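Local atomic coordinates of fuculose-1-phosphate aldolase (Glaciozyma antarctica, PDB entry 4XXF), a protein that binds zinc through a cluster of histidines and belongs to the class II aldolase and adducin family, with an alpha/beta fold. Residues H45-D50 / A97-H102; Q113-S118 / G182-G187. All blocks are in the same frame, centred on the assembly; numbering follows the deposited sequence. Where two conformers were deposited one is given.

Contact 1: H45-D50 / A97-H102; sequences HLTVRD and AGFMIH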
# COMPACT_ATOMS: atom_id res chain seq x y z
N HIS A 45 17.41 -7.94 12.70
CA HIS A 45 17.58 -9.05 13.60
C HIS A 45 16.58 -8.93 14.73
O HIS A 45 16.25 -7.84 15.19
CB HIS A 45 19.02 -9.10 14.15
CG HIS A 45 19.83 -7.90 13.79
ND1 HIS A 45 19.86 -6.76 14.57
CD2 HIS A 45 20.63 -7.65 12.72
CE1 HIS A 45 20.66 -5.87 14.00
NE2 HIS A 45 21.13 -6.38 12.88
N LEU A 46 16.07 -10.09 15.12
CA LEU A 46 15.22 -10.19 16.29
C LEU A 46 15.81 -11.27 17.17
O LEU A 46 16.10 -12.37 16.69
CB LEU A 46 13.77 -10.52 15.91
CG LEU A 46 12.89 -9.42 15.32
CD1 LEU A 46 13.24 -9.13 13.85
CD2 LEU A 46 11.43 -9.81 15.45
N THR A 47 16.03 -10.95 18.44
CA THR A 47 16.64 -11.91 19.35
C THR A 47 15.77 -12.16 20.56
O THR A 47 14.99 -11.29 20.98
CB THR A 47 18.02 -11.42 19.85
OG1 THR A 47 17.89 -10.12 20.45
CG2 THR A 47 19.04 -11.35 18.70
N VAL A 48 15.87 -13.37 21.11
CA VAL A 48 15.30 -13.64 22.42
C VAL A 48 16.32 -14.42 23.26
O VAL A 48 16.99 -15.34 22.79
CB VAL A 48 13.94 -14.41 22.33
CG1 VAL A 48 14.11 -15.79 21.73
CG2 VAL A 48 13.28 -14.50 23.70
N ARG A 49 16.43 -14.01 24.52
CA ARG A 49 17.33 -14.68 25.45
C ARG A 49 16.84 -16.09 25.73
O ARG A 49 15.64 -16.30 25.97
CB ARG A 49 17.40 -13.88 26.74
CG ARG A 49 18.56 -14.21 27.63
CD ARG A 49 18.39 -13.49 28.94
NE ARG A 49 18.39 -12.02 28.85
CZ ARG A 49 19.49 -11.26 28.87
NH1 ARG A 49 20.69 -11.82 28.89
NH2 ARG A 49 19.39 -9.94 28.87
N ASP A 50 17.74 -17.06 25.70
CA ASP A 50 17.37 -18.43 26.07
C ASP A 50 16.94 -18.49 27.53
O ASP A 50 17.55 -17.83 28.37
CB ASP A 50 18.53 -19.40 25.82
CG ASP A 50 18.12 -20.84 26.02
OD1 ASP A 50 18.36 -21.38 27.12
OD2 ASP A 50 17.53 -21.42 25.08
N ALA A 97 27.90 -8.13 13.26
CA ALA A 97 27.88 -6.74 13.68
C ALA A 97 26.52 -6.38 14.26
O ALA A 97 26.41 -5.79 15.34
CB ALA A 97 28.22 -5.82 12.52
N GLY A 98 25.47 -6.78 13.54
CA GLY A 98 24.11 -6.58 13.99
C GLY A 98 23.80 -7.29 15.29
O GLY A 98 23.19 -6.71 16.19
N PHE A 99 24.24 -8.54 15.40
CA PHE A 99 23.98 -9.29 16.61
C PHE A 99 24.66 -8.68 17.84
O PHE A 99 24.08 -8.67 18.92
CB PHE A 99 24.41 -10.75 16.48
CG PHE A 99 24.31 -11.50 17.78
CD1 PHE A 99 23.08 -11.93 18.25
CD2 PHE A 99 25.44 -11.72 18.56
CE1 PHE A 99 22.97 -12.58 19.47
CE2 PHE A 99 25.34 -12.37 19.78
CZ PHE A 99 24.10 -12.81 20.23
N MET A 100 25.88 -8.17 17.68
CA MET A 100 26.62 -7.64 18.82
C MET A 100 26.02 -6.34 19.35
O MET A 100 26.24 -6.00 20.51
CB MET A 100 28.09 -7.46 18.47
CG MET A 100 28.82 -8.79 18.21
SD MET A 100 28.67 -10.00 19.56
CE MET A 100 29.60 -9.19 20.86
N ILE A 101 25.24 -5.63 18.54
CA ILE A 101 24.43 -4.54 19.08
C ILE A 101 23.44 -5.10 20.10
O ILE A 101 23.30 -4.57 21.22
CB ILE A 101 23.68 -3.77 17.98
CG1 ILE A 101 24.69 -3.00 17.12
CG2 ILE A 101 22.67 -2.81 18.59
CD1 ILE A 101 24.08 -2.31 15.91
N HIS A 102 22.75 -6.17 19.73
CA HIS A 102 21.81 -6.80 20.65
C HIS A 102 22.54 -7.35 21.87
O HIS A 102 22.08 -7.20 22.99
CB HIS A 102 21.03 -7.92 19.96
CG HIS A 102 20.07 -7.44 18.91
ND1 HIS A 102 18.84 -8.02 18.72
CD2 HIS A 102 20.18 -6.46 17.99
CE1 HIS A 102 18.22 -7.40 17.73
NE2 HIS A 102 19.01 -6.45 17.27

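Contact 2: Q113-S118 / G182-G187; sequences QAICHS and GLLTVG. With ZN (zinc ion), chain B.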
# COMPACT_ATOMS: atom_id res chain seq x y z
N GLN A 113 14.54 -9.22 27.49
CA GLN A 113 14.54 -10.58 26.99
C GLN A 113 14.53 -10.61 25.47
O GLN A 113 15.00 -11.58 24.87
CB GLN A 113 13.35 -11.34 27.58
CG GLN A 113 13.42 -11.46 29.11
CD GLN A 113 14.71 -12.10 29.57
OE1 GLN A 113 14.91 -13.30 29.39
NE2 GLN A 113 15.60 -11.31 30.17
N ALA A 114 14.03 -9.55 24.85
CA ALA A 114 13.88 -9.53 23.40
C ALA A 114 14.23 -8.17 22.83
O ALA A 114 13.95 -7.14 23.46
CB ALA A 114 12.46 -9.90 23.00
N ILE A 115 14.83 -8.18 21.65
CA ILE A 115 15.23 -6.95 20.97
C ILE A 115 14.86 -7.07 19.50
O ILE A 115 15.08 -8.11 18.90
CB ILE A 115 16.75 -6.69 21.14
CG1 ILE A 115 17.14 -6.62 22.62
CG2 ILE A 115 17.18 -5.42 20.39
CD1 ILE A 115 18.62 -6.49 22.85
N CYS A 116 14.28 -6.00 18.95
CA CYS A 116 13.88 -5.94 17.54
C CYS A 116 14.57 -4.82 16.80
O CYS A 116 14.57 -3.68 17.26
CB CYS A 116 12.38 -5.72 17.39
SG CYS A 116 11.30 -6.92 18.16
N HIS A 117 15.12 -5.14 15.64
CA HIS A 117 15.68 -4.13 14.76
C HIS A 117 15.44 -4.52 13.31
O HIS A 117 15.65 -5.65 12.91
CB HIS A 117 17.17 -3.98 15.03
CG HIS A 117 17.86 -3.08 14.05
ND1 HIS A 117 17.57 -1.74 13.94
CD2 HIS A 117 18.81 -3.34 13.12
CE1 HIS A 117 18.33 -1.21 12.99
NE2 HIS A 117 19.09 -2.17 12.47
N SER A 118 15.01 -3.55 12.51
CA SER A 118 14.80 -3.76 11.09
C SER A 118 14.84 -2.41 10.42
O SER A 118 14.54 -1.40 11.06
CB SER A 118 13.45 -4.45 10.85
OG SER A 118 13.33 -4.93 9.52
N GLY A 182 17.63 3.79 11.53
CA GLY A 182 16.29 3.27 11.73
C GLY A 182 15.99 3.07 13.20
O GLY A 182 16.52 3.77 14.05
N LEU A 183 15.16 2.08 13.47
CA LEU A 183 14.59 1.87 14.80
C LEU A 183 15.10 0.62 15.47
O LEU A 183 15.35 -0.39 14.82
CB LEU A 183 13.07 1.78 14.70
CG LEU A 183 12.35 2.88 13.91
CD1 LEU A 183 10.87 2.55 13.87
CD2 LEU A 183 12.59 4.22 14.55
N LEU A 184 15.19 0.67 16.80
CA LEU A 184 15.43 -0.52 17.59
C LEU A 184 14.56 -0.46 18.84
O LEU A 184 14.44 0.61 19.47
CB LEU A 184 16.92 -0.64 17.95
CG LEU A 184 17.35 -1.82 18.83
CD1 LEU A 184 18.78 -2.20 18.52
CD2 LEU A 184 17.23 -1.50 20.31
N THR A 185 13.93 -1.58 19.21
CA THR A 185 13.10 -1.63 20.40
C THR A 185 13.50 -2.81 21.26
O THR A 185 14.10 -3.78 20.78
CB THR A 185 11.60 -1.74 20.08
OG1 THR A 185 11.36 -2.96 19.37
CG2 THR A 185 11.15 -0.56 19.24
N VAL A 186 13.18 -2.72 22.55
CA VAL A 186 13.49 -3.79 23.49
C VAL A 186 12.27 -4.11 24.33
O VAL A 186 11.36 -3.28 24.44
CB VAL A 186 14.68 -3.42 24.43
CG1 VAL A 186 15.89 -3.00 23.61
CG2 VAL A 186 14.26 -2.32 25.40
N GLY A 187 12.22 -5.31 24.88
CA GLY A 187 11.11 -5.70 25.73
C GLY A 187 11.47 -6.74 26.76
O GLY A 187 12.42 -7.50 26.61
ZN ZN B . 20.69 -1.97 11.14
O HOH W 1 13.69 1.41 11.01
O HOH W 2 22.48 -2.05 10.19
O HOH W 3 20.68 -4.07 10.58
O HOH W 4 22.00 -2.60 12.78

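Contact 1: H45-D50 / A97-H102
Strand 45-49 brings H45 beneath G98 and T47 beneath H102 of helix 96-108, the two short segments running at 42° to each other with their axes 9.1 Å apart at closest approach. This is the layering of an alpha/beta fold of the AraD-like type, a helix lying on the central mixed sheet. H45 is deposited in two conformers. In the one described, its imidazole lies against the helix backbone, one face toward the main chain of G98, with the carbonyl carbon G98 C 3.6 Å above the ring plane and displaced toward its margin. Glycine has no side chain, and H45 NE2 therefore comes to 3.2 Å from G98 CA. The H45 and H102 rings meet steeply, planes at 77° and centroids 4.7 Å apart, with H45 ND1 2.8 Å from H102 NE2. H102 CG stands anti to its own carbonyl carbon (chi1 -69°), which turns the imidazole down to the strand and brings the ND1 edge to T47. The edge of the F99 phenyl ring meets the T47 methyl, F99 CD1 to T47 CG2 4.1 Å. H106, one helical turn farther on, also hydrogen-bonds T47 OG1 through its NE2, giving that buried hydroxyl two imidazole partners. The other is H102, whose ND1 is 2.9 Å from T47 OG1, with the oxygen lying in the ring plane.

Contact 2: Q113-S118 / G182-G187
The H117 imidazole is used at its edge from two directions: ND1 meets the carbonyl oxygen of L183 on the neighbouring strand, while NE2 binds zinc at 2.1 Å. One zinc-bound water, water 3, lies in the ring plane beside the CD2 and NE2 side of the edge, and the L184 CB comes up to the ring obliquely. The bond from H117 ND1 to L183 O is short, 2.7 Å, with an N-H...O angle of 156°, yet the nitrogen stands 40° out of the carbonyl plane. With CG anti to the backbone N (chi1 173°), H117 spans from its strand to both partners; the ND1 bond to L183 O and the zinc bond at NE2 together hold the ring's rotation, L183 acting as a second-shell group that probably also polarises it. H119, H181 and three waters complete the six zinc ligands.

Away from the metal site the strands pair antiparallel. C116 and T185 form a hydrogen-bonded pair, C116 N to T185 O being 2.9 Å. At the far end Q113 and A114 both donate to G187 O, a classic beta bulge. Near S118, water 1 bridges the strands, donating to S118 O and accepting from L183 N, both at 2.9 Å. On the sheet face that carries H117, I115 CG2 touches L184 CD2 at 3.9 Å, and I115 CG1 lies beside V186 CG1 at 4.0 Å. On the other sheet face, C116 CB is 3.5 Å from T185 OG1, whose hydroxyl is bonded to A193 O.

Helix 96-108 covers I115 and H117, while helix 190-213 packs on A114, C116, L183 and T185; strand 45-49 continues the sheet beyond 113-118, and strand 175-178 beyond 182-187.

Both contacts are buried, their centres about 9 Å apart, and both build on the same central sheet, contact 2 lying nearer the middle of the chain. Strands 45-49 and 114-118 are neighbours, joined by probable hydrogen bonds from R49 N to Q113 O and from H45 N to H117 O. Contact 1 sets a helix on the sheet, so side chains, chiefly imidazoles and a hydroxyl, do the work. Contact 2 lies within the sheet, where backbone bonds dominate. Their chemistry converges at the zinc: H117 of contact 2 binds it, and the side chain of H45 in contact 1 lies about 5 Å away, its ring meeting that of H117.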